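Local structure of superoxide dismutase (Clostridium difficile, 3TJT) at residues L46-E51 and P68-T73; A82-F87 and W133-A138; K116-F121 and N187-V192; L126-S131 and I146-N151. The protein probably protects cells by converting superoxide radicals into hydrogen peroxide and dioxygen at a protein-bound iron or manganese ion. One frame throughout, in Å; residues are numbered along the deposited sequence.

The four contacts lead from the outer end of the alpha-hairpin domain into the C-terminal domain. Interaction 1 lies at that outer end and closes before the others open; it is about 23 Å centre to centre from interaction 2, and both use helix 72-90. Interaction 2 ties this helix to strand 132-138 beside the iron and crosses interactions 3 and 4 along the chain. These two share helix 114-127, with 4 nested inside 3. Their centres lie about 15 Å (interaction 3) and 12 Å (interaction 4) from that of interaction 2, and all three touch around the antiparallel sheet. Helix 72-90, which carries one of the iron ligands, is thus joined to a connected C-terminal core.

Interaction 1. Residues L46-E51 and P68-T73; sequences LEKYPE and PKDIAT
At the outer end of the alpha-hairpin domain, where the turn after helix 24-46 faces the start of helix 72-90, Tyr49 lies between Pro68, Asp70 and Ile71. Its phenol donates a short hydrogen bond from OH to Asp70 OD1, 2.6 Å long, which meets the carboxylate on its syn side. Ring and carboxylate planes are 68° apart. The second carboxylate oxygen is taken by Lys48: NZ lies 2.8 Å from Asp70 OD2 in a salt bridge, approaching from above the carboxylate plane. Both oxygens of Asp70 are therefore engaged by successive residues of one turn, which should fix the rotation of the carboxylate and favour its charged form. With CG trans to the backbone N (chi1 -178°) and the chain extended beyond it, Lys48 reaches across alongside the tyrosine, its own CG lying over one face of that ring. Over the opposite face sits Pro68 CG, 3.9 Å from the Tyr49 ring centroid, in a CH-pi contact. Ile71 fills the inner side, its CG2 at the ring edge and its CD1 3.6 Å from Tyr49 CD2. The same CD1 is 4.0 Å from Leu46 CD2, deeper in, where Leu46 also touches Phe6 and Tyr53. The Tyr49 N to Leu46 O bond, 2.9 Å, closes a type I beta turn; the polar grip on Asp70 thus comes from the turn that follows helix 24-46, in the alpha-hairpin domain.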
# COMPACT_ATOMS: atom_id res chain seq x y z
N LEU A 46 9.33 -2.58 22.14
CA LEU A 46 9.21 -3.45 23.32
C LEU A 46 10.25 -3.16 24.41
O LEU A 46 10.21 -3.76 25.48
CB LEU A 46 9.26 -4.92 22.91
CG LEU A 46 8.18 -5.39 21.92
CD1 LEU A 46 8.30 -6.89 21.66
CD2 LEU A 46 6.77 -5.04 22.40
N GLU A 47 11.18 -2.24 24.14
CA GLU A 47 12.19 -1.89 25.13
C GLU A 47 11.54 -1.42 26.43
O GLU A 47 12.06 -1.64 27.51
CB GLU A 47 13.13 -0.81 24.58
CG GLU A 47 14.04 -1.32 23.48
CD GLU A 47 14.89 -0.22 22.86
OE1 GLU A 47 14.98 0.89 23.45
OE2 GLU A 47 15.47 -0.46 21.78
N LYS A 48 10.38 -0.79 26.30
CA LYS A 48 9.62 -0.26 27.43
C LYS A 48 8.95 -1.38 28.24
O LYS A 48 8.65 -1.22 29.43
CB LYS A 48 8.55 0.70 26.90
CG LYS A 48 7.70 1.36 27.96
CD LYS A 48 6.73 2.35 27.33
CE LYS A 48 5.92 3.07 28.38
NZ LYS A 48 5.02 4.08 27.76
N TYR A 49 8.72 -2.51 27.59
CA TYR A 49 8.04 -3.65 28.21
C TYR A 49 8.79 -4.94 27.90
O TYR A 49 8.30 -5.79 27.16
CB TYR A 49 6.62 -3.78 27.65
CG TYR A 49 5.70 -2.59 27.83
CD1 TYR A 49 5.12 -2.31 29.06
CD2 TYR A 49 5.37 -1.77 26.75
CE1 TYR A 49 4.26 -1.23 29.22
CE2 TYR A 49 4.51 -0.69 26.90
CZ TYR A 49 3.96 -0.43 28.14
OH TYR A 49 3.10 0.64 28.30
N PRO A 50 10.00 -5.09 28.47
CA PRO A 50 10.89 -6.18 28.03
C PRO A 50 10.33 -7.58 28.27
O PRO A 50 10.81 -8.52 27.63
CB PRO A 50 12.16 -5.95 28.86
CG PRO A 50 11.75 -5.03 29.98
CD PRO A 50 10.65 -4.19 29.44
N GLU A 51 9.34 -7.74 29.14
CA GLU A 51 8.75 -9.07 29.31
C GLU A 51 8.10 -9.55 28.01
O GLU A 51 7.93 -10.75 27.80
CB GLU A 51 7.76 -9.11 30.46
CG GLU A 51 6.52 -8.26 30.25
CD GLU A 51 5.79 -8.00 31.57
OE1 GLU A 51 5.09 -8.91 32.05
OE2 GLU A 51 5.94 -6.88 32.12
N PRO A 68 -0.57 -3.35 26.23
CA PRO A 68 -0.65 -1.96 26.72
C PRO A 68 -1.01 -1.01 25.57
O PRO A 68 -0.50 -1.14 24.46
CB PRO A 68 0.76 -1.69 27.23
CG PRO A 68 1.27 -3.05 27.63
CD PRO A 68 0.69 -4.01 26.63
N LYS A 69 -1.90 -0.06 25.86
CA LYS A 69 -2.50 0.79 24.83
C LYS A 69 -1.46 1.52 23.98
O LYS A 69 -1.68 1.72 22.78
CB LYS A 69 -3.44 1.82 25.47
CG LYS A 69 -4.66 1.20 26.15
CD LYS A 69 -5.54 0.49 25.14
CE LYS A 69 -6.68 -0.27 25.80
NZ LYS A 69 -7.29 -1.25 24.86
N ASP A 70 -0.35 1.91 24.58
CA ASP A 70 0.59 2.80 23.90
C ASP A 70 1.42 2.10 22.81
O ASP A 70 2.01 2.76 21.96
CB ASP A 70 1.51 3.51 24.89
CG ASP A 70 2.42 2.55 25.65
OD1 ASP A 70 1.92 1.55 26.20
OD2 ASP A 70 3.64 2.81 25.71
N ILE A 71 1.44 0.77 22.82
CA ILE A 71 2.19 0.04 21.80
C ILE A 71 1.33 -0.86 20.91
O ILE A 71 1.85 -1.53 20.02
CB ILE A 71 3.31 -0.83 22.42
CG1 ILE A 71 2.70 -1.89 23.36
CG2 ILE A 71 4.32 0.04 23.13
CD1 ILE A 71 3.68 -2.99 23.79
N ALA A 72 0.03 -0.89 21.15
CA ALA A 72 -0.83 -1.84 20.44
C ALA A 72 -0.72 -1.71 18.92
O ALA A 72 -0.58 -2.71 18.21
CB ALA A 72 -2.28 -1.68 20.87
N THR A 73 -0.78 -0.49 18.42
CA THR A 73 -0.73 -0.28 16.97
C THR A 73 0.65 -0.59 16.40
O THR A 73 0.76 -1.23 15.36
CB THR A 73 -1.16 1.16 16.61
OG1 THR A 73 -2.54 1.32 16.91
CG2 THR A 73 -0.95 1.42 15.12

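Interaction 2. Residues A82-F87 and W133-A138; sequences AYNHKF and WAWLVA. With FE (Fe (III) ion), chain B.
Asn84, on helix 72-90, touches two tryptophans of strand 132-138. Its CB lies over a face of the Trp133 indole, 3.4 Å from Trp133 CZ2, in a CH-pi contact with the six-membered ring; Trp135 CH2 lies over the same face. CG then turns toward Trp135, about equally far from its CZ2 and CH2. At the tip the amide divides: OD1 comes 3.5 Å from Trp135 CH2, while ND2 heads back along Trp133 and is hydrogen-bonded to Gln152 OE1, an oxygen that also accepts the Trp133 NE1 proton. Amide and indole planes are 57° apart for both tryptophans. This is the seam between the alpha-hairpin domain and the C-terminal domain, where iron/manganese superoxide dismutases hold their metal, and His85, the next residue, carries it to the iron. His85 CB leaves the helix directed away from the strand, yet its imidazole swings round so that the Trp133 edge meets its face, with CZ2 3.9 Å from His85 CE1 and the planes at 84°. NE2 binds the iron at 2.2 Å, and ND1 is held by Gly81 O, a second-shell bond that orients the ring. His30, Asp167, His171 and water 1, 2.2 Å from the iron, complete the coordination. Further along the helix, Phe87 has CG trans to its backbone N (chi1 180°), which carries its ring to Trp135; the indole edge points to the phenyl face in an offset edge-to-face pair, CZ3 being 3.9 Å from Phe87 CD2.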
# COMPACT_ATOMS: atom_id res chain seq x y z
N ALA A 82 6.93 -8.63 10.74
CA ALA A 82 7.93 -9.64 11.05
C ALA A 82 7.39 -11.05 10.84
O ALA A 82 8.04 -11.89 10.22
CB ALA A 82 8.44 -9.47 12.48
N TYR A 83 6.19 -11.30 11.36
CA TYR A 83 5.59 -12.62 11.22
C TYR A 83 5.32 -12.94 9.75
O TYR A 83 5.66 -14.03 9.27
CB TYR A 83 4.28 -12.71 12.02
CG TYR A 83 3.68 -14.10 11.95
CD1 TYR A 83 4.09 -15.08 12.84
CD2 TYR A 83 2.74 -14.42 10.98
CE1 TYR A 83 3.56 -16.35 12.78
CE2 TYR A 83 2.22 -15.70 10.91
CZ TYR A 83 2.62 -16.66 11.81
OH TYR A 83 2.10 -17.93 11.75
N ASN A 84 4.69 -12.00 9.05
CA ASN A 84 4.27 -12.24 7.68
C ASN A 84 5.46 -12.51 6.75
O ASN A 84 5.38 -13.37 5.87
CB ASN A 84 3.44 -11.07 7.14
CG ASN A 84 2.07 -10.94 7.81
OD1 ASN A 84 1.59 -11.88 8.46
ND2 ASN A 84 1.44 -9.78 7.64
N HIS A 85 6.55 -11.78 6.93
CA HIS A 85 7.69 -11.95 6.05
C HIS A 85 8.44 -13.24 6.34
O HIS A 85 8.86 -13.93 5.41
CB HIS A 85 8.61 -10.73 6.08
CG HIS A 85 8.03 -9.57 5.34
ND1 HIS A 85 7.11 -8.71 5.91
CD2 HIS A 85 8.16 -9.19 4.05
CE1 HIS A 85 6.73 -7.82 5.01
NE2 HIS A 85 7.35 -8.09 3.87
N LYS A 86 8.61 -13.57 7.61
CA LYS A 86 9.22 -14.86 7.94
C LYS A 86 8.42 -15.97 7.27
O LYS A 86 8.98 -16.86 6.62
CB LYS A 86 9.29 -15.09 9.46
CG LYS A 86 10.02 -16.39 9.81
CD LYS A 86 9.77 -16.84 11.25
CE LYS A 86 10.18 -15.80 12.25
NZ LYS A 86 10.00 -16.28 13.66
N PHE A 87 7.10 -15.90 7.41
CA PHE A 87 6.19 -16.88 6.81
C PHE A 87 6.33 -16.91 5.29
O PHE A 87 6.41 -17.98 4.68
CB PHE A 87 4.74 -16.56 7.20
CG PHE A 87 3.73 -17.51 6.63
CD1 PHE A 87 3.30 -18.60 7.37
CD2 PHE A 87 3.23 -17.33 5.36
CE1 PHE A 87 2.38 -19.48 6.85
CE2 PHE A 87 2.32 -18.22 4.82
CZ PHE A 87 1.89 -19.30 5.56
N TRP A 133 -2.13 -8.63 1.67
CA TRP A 133 -1.75 -10.03 1.51
C TRP A 133 -2.97 -10.85 1.10
O TRP A 133 -4.09 -10.53 1.49
CB TRP A 133 -1.25 -10.59 2.85
CG TRP A 133 0.03 -10.00 3.31
CD1 TRP A 133 0.21 -8.78 3.90
CD2 TRP A 133 1.33 -10.61 3.25
NE1 TRP A 133 1.54 -8.59 4.19
CE2 TRP A 133 2.24 -9.70 3.80
CE3 TRP A 133 1.80 -11.85 2.79
CZ2 TRP A 133 3.61 -9.97 3.90
CZ3 TRP A 133 3.16 -12.12 2.89
CH2 TRP A 133 4.05 -11.18 3.44
N ALA A 134 -2.75 -11.90 0.32
CA ALA A 134 -3.79 -12.90 0.08
C ALA A 134 -3.38 -14.19 0.76
O ALA A 134 -2.21 -14.57 0.71
CB ALA A 134 -4.01 -13.13 -1.41
N TRP A 135 -4.34 -14.88 1.38
CA TRP A 135 -4.02 -16.04 2.21
C TRP A 135 -4.91 -17.24 1.89
O TRP A 135 -6.10 -17.09 1.61
CB TRP A 135 -4.23 -15.72 3.70
CG TRP A 135 -3.50 -14.52 4.23
CD1 TRP A 135 -4.00 -13.25 4.37
CD2 TRP A 135 -2.16 -14.47 4.71
NE1 TRP A 135 -3.05 -12.42 4.91
CE2 TRP A 135 -1.90 -13.14 5.12
CE3 TRP A 135 -1.14 -15.43 4.83
CZ2 TRP A 135 -0.68 -12.75 5.63
CZ3 TRP A 135 0.08 -15.03 5.35
CH2 TRP A 135 0.31 -13.70 5.74
N LEU A 136 -4.32 -18.44 1.95
CA LEU A 136 -5.10 -19.66 2.12
C LEU A 136 -5.03 -19.96 3.61
O LEU A 136 -3.93 -20.08 4.17
CB LEU A 136 -4.50 -20.83 1.32
CG LEU A 136 -5.10 -22.21 1.59
CD1 LEU A 136 -6.55 -22.26 1.11
CD2 LEU A 136 -4.28 -23.30 0.90
N VAL A 137 -6.18 -20.04 4.27
CA VAL A 137 -6.19 -20.21 5.71
C VAL A 137 -7.05 -21.41 6.11
O VAL A 137 -7.89 -21.86 5.34
CB VAL A 137 -6.73 -18.96 6.44
CG1 VAL A 137 -5.82 -17.75 6.19
CG2 VAL A 137 -8.17 -18.67 6.03
N ALA A 138 -6.82 -21.91 7.31
CA ALA A 138 -7.62 -23.01 7.85
C ALA A 138 -8.18 -22.64 9.21
O ALA A 138 -7.51 -22.00 10.03
CB ALA A 138 -6.78 -24.27 7.96
FE FE B . 6.66 -7.32 1.89
O HOH W 1 4.74 -6.60 2.76

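Interaction 3. Residues K116-F121 and N187-V192; sequences KFKQEF and NWFNVV
Phe117 meets Phe189 at the start of the contact, where helix 114-127 packs on the end of helix 181-188: Phe117 CE2 comes to the edge of the other ring, 4.2 Å from Phe189 CE1, a light touch compared with those that follow. Lys118 does more. Its CG is anti to the backbone N (chi1 -173°) and the rest of the chain is fully stretched, so the methylenes run across the Phe189 face in the direction opposite to that ring. CG stands over its centre, 4.1 Å from the Phe189 centroid, and CE lies 3.8 Å from Phe189 CG. The ammonium end passes on toward Phe189 CB instead of resting on the ring. Trp188 CE3 backs the opposite face of Phe189, which is thereby held between the aliphatic part of a lysine and an indole. Both helices lie against the antiparallel sheet of the C-terminal domain, with Phe117, Phe121 and Trp188 all resting on strand 161-167. One turn after Phe117, Phe121 closes an aromatic cluster with Trp188 and Phe189. Its CD2 reaches the edge of the Phe189 ring, 3.5 Å from CZ, the planes being nearly perpendicular at 89°. Against Trp188 its ring is almost parallel, at 13°, but slid so far aside that the two scarcely overlap, and Phe121 CE2 touches Trp188 CZ3 at 3.7 Å. Val192 CG2 packs on a face of that indole.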
# COMPACT_ATOMS: atom_id res chain seq x y z
N LYS A 116 -9.65 -24.67 -9.40
CA LYS A 116 -10.64 -23.73 -8.87
C LYS A 116 -10.07 -22.96 -7.68
O LYS A 116 -10.30 -21.75 -7.55
CB LYS A 116 -11.92 -24.45 -8.46
CG LYS A 116 -12.80 -24.84 -9.64
CD LYS A 116 -13.98 -25.69 -9.20
CE LYS A 116 -14.87 -26.04 -10.37
NZ LYS A 116 -15.97 -26.96 -9.96
N PHE A 117 -9.33 -23.65 -6.82
CA PHE A 117 -8.63 -22.99 -5.73
C PHE A 117 -7.68 -21.91 -6.28
O PHE A 117 -7.66 -20.77 -5.78
CB PHE A 117 -7.79 -23.98 -4.92
CG PHE A 117 -6.62 -23.33 -4.25
CD1 PHE A 117 -6.81 -22.49 -3.16
CD2 PHE A 117 -5.33 -23.50 -4.74
CE1 PHE A 117 -5.73 -21.86 -2.56
CE2 PHE A 117 -4.25 -22.86 -4.15
CZ PHE A 117 -4.45 -22.04 -3.05
N LYS A 118 -6.90 -22.27 -7.29
CA LYS A 118 -5.91 -21.36 -7.85
C LYS A 118 -6.57 -20.11 -8.46
O LYS A 118 -6.10 -19.00 -8.26
CB LYS A 118 -5.06 -22.07 -8.90
CG LYS A 118 -3.89 -21.24 -9.42
CD LYS A 118 -2.99 -22.06 -10.34
CE LYS A 118 -1.86 -21.21 -10.91
NZ LYS A 118 -1.01 -21.99 -11.85
N GLN A 119 -7.66 -20.30 -9.20
CA GLN A 119 -8.35 -19.16 -9.80
C GLN A 119 -8.88 -18.20 -8.75
O GLN A 119 -8.80 -16.98 -8.92
CB GLN A 119 -9.50 -19.63 -10.71
CG GLN A 119 -9.01 -20.33 -11.97
CD GLN A 119 -10.15 -20.76 -12.88
OE1 GLN A 119 -11.29 -20.33 -12.72
NE2 GLN A 119 -9.83 -21.62 -13.85
N GLU A 120 -9.41 -18.75 -7.65
CA GLU A 120 -9.95 -17.92 -6.58
C GLU A 120 -8.84 -17.18 -5.85
O GLU A 120 -8.97 -16.00 -5.53
CB GLU A 120 -10.78 -18.74 -5.58
CG GLU A 120 -11.41 -17.89 -4.47
CD GLU A 120 -12.26 -18.70 -3.49
OE1 GLU A 120 -12.61 -19.86 -3.80
OE2 GLU A 120 -12.57 -18.17 -2.40
N PHE A 121 -7.73 -17.86 -5.58
CA PHE A 121 -6.61 -17.22 -4.91
C PHE A 121 -6.07 -16.08 -5.77
O PHE A 121 -5.81 -14.97 -5.28
CB PHE A 121 -5.50 -18.24 -4.62
CG PHE A 121 -4.40 -17.69 -3.76
CD1 PHE A 121 -4.42 -17.86 -2.39
CD2 PHE A 121 -3.34 -16.99 -4.34
CE1 PHE A 121 -3.40 -17.35 -1.60
CE2 PHE A 121 -2.32 -16.48 -3.56
CZ PHE A 121 -2.35 -16.65 -2.19
N ASN A 187 3.14 -15.94 -11.82
CA ASN A 187 4.49 -16.49 -11.72
C ASN A 187 4.81 -17.05 -10.35
O ASN A 187 5.61 -17.98 -10.23
CB ASN A 187 5.52 -15.45 -12.13
CG ASN A 187 5.81 -15.48 -13.61
OD1 ASN A 187 5.45 -16.43 -14.30
ND2 ASN A 187 6.46 -14.44 -14.11
N TRP A 188 4.20 -16.48 -9.32
CA TRP A 188 4.52 -16.88 -7.95
C TRP A 188 4.18 -18.35 -7.68
O TRP A 188 4.83 -18.99 -6.86
CB TRP A 188 3.79 -15.96 -6.97
CG TRP A 188 4.01 -16.29 -5.53
CD1 TRP A 188 5.12 -16.05 -4.80
CD2 TRP A 188 3.05 -16.88 -4.64
NE1 TRP A 188 4.93 -16.47 -3.50
CE2 TRP A 188 3.67 -16.98 -3.38
CE3 TRP A 188 1.74 -17.33 -4.78
CZ2 TRP A 188 3.02 -17.51 -2.27
CZ3 TRP A 188 1.09 -17.86 -3.68
CH2 TRP A 188 1.74 -17.95 -2.44
N PHE A 189 3.17 -18.86 -8.36
CA PHE A 189 2.78 -20.25 -8.15
C PHE A 189 3.88 -21.24 -8.54
O PHE A 189 3.87 -22.39 -8.09
CB PHE A 189 1.44 -20.56 -8.84
CG PHE A 189 0.26 -20.19 -7.98
CD1 PHE A 189 -0.26 -21.10 -7.08
CD2 PHE A 189 -0.29 -18.92 -8.03
CE1 PHE A 189 -1.33 -20.76 -6.27
CE2 PHE A 189 -1.35 -18.57 -7.22
CZ PHE A 189 -1.87 -19.50 -6.33
N ASN A 190 4.85 -20.79 -9.33
CA ASN A 190 6.00 -21.64 -9.65
C ASN A 190 6.95 -21.83 -8.47
O ASN A 190 7.76 -22.75 -8.47
CB ASN A 190 6.78 -21.08 -10.84
CG ASN A 190 5.95 -21.08 -12.11
OD1 ASN A 190 5.48 -20.04 -12.57
ND2 ASN A 190 5.75 -22.27 -12.66
N VAL A 191 6.87 -20.96 -7.47
CA VAL A 191 7.78 -21.06 -6.33
C VAL A 191 7.10 -21.39 -5.00
O VAL A 191 7.77 -21.47 -3.98
CB VAL A 191 8.65 -19.80 -6.13
CG1 VAL A 191 9.53 -19.56 -7.37
CG2 VAL A 191 7.79 -18.58 -5.82
N VAL A 192 5.78 -21.57 -5.01
CA VAL A 192 5.11 -21.97 -3.77
C VAL A 192 5.69 -23.28 -3.24
O VAL A 192 5.84 -24.24 -4.00
CB VAL A 192 3.59 -22.13 -3.96
CG1 VAL A 192 2.95 -22.72 -2.69
CG2 VAL A 192 2.95 -20.80 -4.31

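Interaction 4. Residues L126-S131 and I146-N151; sequences LDVFGS and IMTTPN
Ser131 and Asn151 form the tight end of this contact, their CA atoms 5.0 Å apart. Asn151 N donates to Ser131 O over 2.9 Å in a nearly straight bond, 170° at the hydrogen, although it arrives from above the carbonyl plane. Pro150 CA adds a CA-H...O contact to the same Ser131 O at 3.6 Å. A bridging water doubles the link: water 2 accepts from Ser131 N at 3.0 Å and donates to Asn151 OD1 at 2.9 Å. Asn151 CB points away from the other segment, but with CG placed beside its backbone N (chi1 -56°) the amide bends back, so that OD1 also approaches Ser131 CB to within 3.8 Å. The Ser131 hydroxyl is hydrogen-bonded to that of Ser131 in the second subunit, which puts this end at the dimer interface. By contrast, the other end is apolar, with the backbones farther apart. There Val128 CG2 meets Thr148 CG2 at 3.6 Å, a single methyl touch on the exposed side, the side chains sliding past each other in opposite directions. Gly130, with backbone angles that suit glycine, lets the chain turn between the two ends. The connection from helix 114-127 into strand 132-138 thus runs beside the end of strand 144-150, which pairs with strand 132-138 through Met147 and Thr149, while Val128 O is held by Arg181 at the start of helix 181-188.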
# COMPACT_ATOMS: atom_id res chain seq x y z
N LEU A 126 -5.33 -10.35 -6.77
CA LEU A 126 -5.39 -9.26 -7.73
C LEU A 126 -6.25 -8.11 -7.23
O LEU A 126 -5.98 -6.95 -7.51
CB LEU A 126 -5.93 -9.76 -9.07
CG LEU A 126 -5.89 -8.74 -10.22
CD1 LEU A 126 -4.45 -8.52 -10.64
CD2 LEU A 126 -6.75 -9.21 -11.40
N ASP A 127 -7.29 -8.45 -6.47
CA ASP A 127 -8.27 -7.46 -6.04
C ASP A 127 -7.93 -6.71 -4.74
O ASP A 127 -8.65 -5.79 -4.36
CB ASP A 127 -9.66 -8.10 -5.93
CG ASP A 127 -10.26 -8.46 -7.29
OD1 ASP A 127 -9.68 -8.09 -8.34
OD2 ASP A 127 -11.32 -9.13 -7.31
N VAL A 128 -6.85 -7.10 -4.06
CA VAL A 128 -6.45 -6.37 -2.87
C VAL A 128 -6.18 -4.92 -3.28
O VAL A 128 -5.41 -4.67 -4.21
CB VAL A 128 -5.17 -6.95 -2.23
CG1 VAL A 128 -4.62 -5.99 -1.19
CG2 VAL A 128 -5.46 -8.33 -1.61
N PHE A 129 -6.86 -3.99 -2.61
CA PHE A 129 -6.71 -2.57 -2.95
C PHE A 129 -5.80 -1.89 -1.96
O PHE A 129 -6.09 -1.85 -0.76
CB PHE A 129 -8.06 -1.86 -3.00
CG PHE A 129 -7.97 -0.49 -3.60
CD1 PHE A 129 -7.94 -0.34 -4.98
CD2 PHE A 129 -7.87 0.64 -2.80
CE1 PHE A 129 -7.83 0.93 -5.56
CE2 PHE A 129 -7.77 1.91 -3.36
CZ PHE A 129 -7.74 2.06 -4.74
N GLY A 130 -4.70 -1.33 -2.45
CA GLY A 130 -3.68 -0.79 -1.58
C GLY A 130 -2.69 -1.90 -1.25
O GLY A 130 -2.49 -2.81 -2.06
N SER A 131 -2.09 -1.81 -0.07
CA SER A 131 -1.09 -2.78 0.39
C SER A 131 -1.77 -3.92 1.13
O SER A 131 -2.74 -3.70 1.87
CB SER A 131 -0.09 -2.12 1.34
OG SER A 131 0.60 -1.03 0.71
N ILE A 146 -10.12 -18.82 1.38
CA ILE A 146 -9.20 -17.77 0.96
C ILE A 146 -9.67 -16.43 1.52
O ILE A 146 -10.86 -16.12 1.48
CB ILE A 146 -9.10 -17.71 -0.57
CG1 ILE A 146 -8.39 -18.97 -1.08
CG2 ILE A 146 -8.36 -16.45 -1.01
CD1 ILE A 146 -8.57 -19.22 -2.55
N MET A 147 -8.75 -15.65 2.08
CA MET A 147 -9.09 -14.33 2.60
C MET A 147 -7.92 -13.38 2.35
O MET A 147 -6.80 -13.82 2.08
CB MET A 147 -9.35 -14.38 4.11
CG MET A 147 -8.05 -14.55 4.92
SD MET A 147 -8.26 -14.39 6.69
CE MET A 147 -8.62 -12.64 6.84
N THR A 148 -8.18 -12.09 2.46
CA THR A 148 -7.09 -11.11 2.36
C THR A 148 -6.99 -10.29 3.64
O THR A 148 -7.94 -10.22 4.44
CB THR A 148 -7.28 -10.17 1.16
OG1 THR A 148 -8.46 -9.38 1.35
CG2 THR A 148 -7.43 -10.98 -0.12
N THR A 149 -5.82 -9.70 3.86
CA THR A 149 -5.64 -8.75 4.95
C THR A 149 -4.97 -7.49 4.41
O THR A 149 -4.18 -7.55 3.46
CB THR A 149 -4.75 -9.30 6.09
OG1 THR A 149 -3.47 -9.69 5.56
CG2 THR A 149 -5.42 -10.50 6.79
N PRO A 150 -5.28 -6.33 5.01
CA PRO A 150 -4.62 -5.09 4.60
C PRO A 150 -3.30 -4.87 5.33
O PRO A 150 -3.13 -5.33 6.46
CB PRO A 150 -5.60 -4.01 5.06
CG PRO A 150 -6.23 -4.61 6.30
CD PRO A 150 -6.33 -6.10 6.03
N ASN A 151 -2.38 -4.16 4.69
CA ASN A 151 -1.15 -3.75 5.34
C ASN A 151 -0.39 -4.94 5.92
O ASN A 151 -0.08 -5.85 5.16
CB ASN A 151 -1.44 -2.64 6.35
CG ASN A 151 -2.14 -1.46 5.70
OD1 ASN A 151 -1.80 -1.11 4.57
ND2 ASN A 151 -3.14 -0.89 6.37
O HOH W 2 -2.55 0.17 2.11